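Local coordinates for glucose import ATP-binding protein GlcV (Sulfolobus solfataricus, PDB 1OXX) that hydrolyses ATP to energise glucose uptake, as the nucleotide-binding subunit of the GlcSTUV ABC transporter, at residues M110-K114 / E115-K119. The protein carries 1 engineered substitution. Sequence-based numbering, arbitrary orientation.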
# COMPACT_ATOMS: atom_id res chain seq x y z
N MET A 110 28.99 16.16 -7.31
CA MET A 110 28.31 17.24 -6.60
C MET A 110 29.26 18.33 -6.12
O MET A 110 28.96 19.10 -5.22
CB MET A 110 27.52 16.65 -5.43
CG MET A 110 26.43 15.69 -5.88
SD MET A 110 25.26 16.45 -7.05
CE MET A 110 24.62 17.64 -6.00
N LYS A 111 30.43 18.40 -6.76
CA LYS A 111 31.42 19.42 -6.47
C LYS A 111 31.84 19.47 -5.01
O LYS A 111 32.09 20.53 -4.45
CB LYS A 111 30.91 20.79 -6.93
CG LYS A 111 30.70 20.87 -8.43
CD LYS A 111 30.26 22.27 -8.86
CE LYS A 111 28.81 22.55 -8.49
NZ LYS A 111 28.61 22.69 -7.03
N MET A 112 31.98 18.29 -4.41
CA MET A 112 32.41 18.17 -3.04
C MET A 112 33.82 17.60 -2.97
O MET A 112 34.16 16.70 -3.74
CB MET A 112 31.44 17.26 -2.28
CG MET A 112 30.03 17.85 -2.22
SD MET A 112 28.78 16.76 -1.51
CE MET A 112 29.40 16.48 0.03
N SER A 113 34.63 18.09 -2.05
CA SER A 113 35.96 17.55 -1.84
C SER A 113 35.87 16.18 -1.16
O SER A 113 34.83 15.77 -0.67
CB SER A 113 36.76 18.47 -0.93
OG SER A 113 36.25 18.43 0.40
N LYS A 114 37.01 15.50 -1.08
CA LYS A 114 37.07 14.20 -0.44
C LYS A 114 36.59 14.27 1.01
O LYS A 114 35.82 13.42 1.47
CB LYS A 114 38.50 13.67 -0.49
CG LYS A 114 38.65 12.22 -0.06
CD LYS A 114 40.03 11.65 -0.43
CE LYS A 114 40.48 12.05 -1.84
NZ LYS A 114 39.58 11.60 -2.95
N GLU A 115 37.05 15.29 1.73
CA GLU A 115 36.69 15.43 3.13
C GLU A 115 35.21 15.74 3.29
O GLU A 115 34.55 15.28 4.22
CB GLU A 115 37.55 16.51 3.79
CG GLU A 115 38.86 15.97 4.33
CD GLU A 115 38.64 14.92 5.41
OE1 GLU A 115 38.93 13.73 5.17
OE2 GLU A 115 38.16 15.30 6.50
N GLU A 116 34.67 16.53 2.37
CA GLU A 116 33.25 16.88 2.42
C GLU A 116 32.39 15.64 2.20
O GLU A 116 31.38 15.46 2.87
CB GLU A 116 32.92 17.95 1.39
CG GLU A 116 33.51 19.30 1.73
CD GLU A 116 33.22 20.35 0.67
OE1 GLU A 116 32.72 21.44 1.03
OE2 GLU A 116 33.50 20.10 -0.52
N ILE A 117 32.77 14.82 1.23
CA ILE A 117 32.05 13.58 0.97
C ILE A 117 32.12 12.69 2.21
O ILE A 117 31.09 12.15 2.65
CB ILE A 117 32.68 12.87 -0.26
CG1 ILE A 117 32.37 13.64 -1.53
CG2 ILE A 117 32.22 11.42 -0.36
CD1 ILE A 117 33.18 13.15 -2.71
N ARG A 118 33.30 12.58 2.81
CA ARG A 118 33.48 11.67 3.95
C ARG A 118 32.62 12.12 5.12
O ARG A 118 31.92 11.32 5.73
CB ARG A 118 34.94 11.62 4.37
CG ARG A 118 35.16 10.65 5.52
CD ARG A 118 36.52 10.73 6.16
NE ARG A 118 36.77 12.07 6.69
CZ ARG A 118 36.19 12.57 7.77
NH1 ARG A 118 35.32 11.85 8.46
NH2 ARG A 118 36.48 13.80 8.16
N LYS A 119 32.64 13.42 5.37
CA LYS A 119 31.88 13.95 6.49
C LYS A 119 30.38 13.72 6.30
O LYS A 119 29.67 13.34 7.23
CB LYS A 119 32.23 15.43 6.70
CG LYS A 119 33.64 15.61 7.25
CD LYS A 119 34.01 17.07 7.46
CE LYS A 119 35.48 17.22 7.86
NZ LYS A 119 35.83 18.65 8.05
O HOH W 1 33.49 21.97 -2.47
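Ser-113 and Glu-116 form a reciprocal capping box at the N-terminus of helix 114-127, on the surface of the ABC domain and away from the ATP site. Ser-113 N donates to the anti lone pair of Glu-116 OE2 (2.8 Å, nearly straight at 171°), while Glu-116 N donates to Ser-113 OG at 3.2 Å. Ser-113 OG lies between its own backbone N and carbonyl carbon (chi1 69°), which brings it to Glu-116 N and against Glu-116 CG. The packed side lies next to this box: Met-112 CB rests on Ile-117 CG1 at 3.8 Å, and Met-112 CE reaches Glu-116 O at 3.6 Å. On the solvent side a water bridges instead, donating to both Lys-111 O and Glu-116 OE2. Farther round the helix, Arg-118 grips Glu-115 side-on in a salt bridge, NE to OE1 (3.1 Å) and NH2 to OE2 (2.8 Å), with both oxygens near its guanidinium plane, though the nitrogens stand out of the carboxylate plane, on the syn side of each oxygen; NH1 pairs with Glu-122. A leucine in place of Arg-118 would probably cost Glu-115 and Glu-122 this cationic partner and leave the Glu-115 carboxylate freer to turn. Carboxylates at the first turn probably also interact favourably with the helix dipole, consistent with hydrogen bonding and charge both favouring a helix start here.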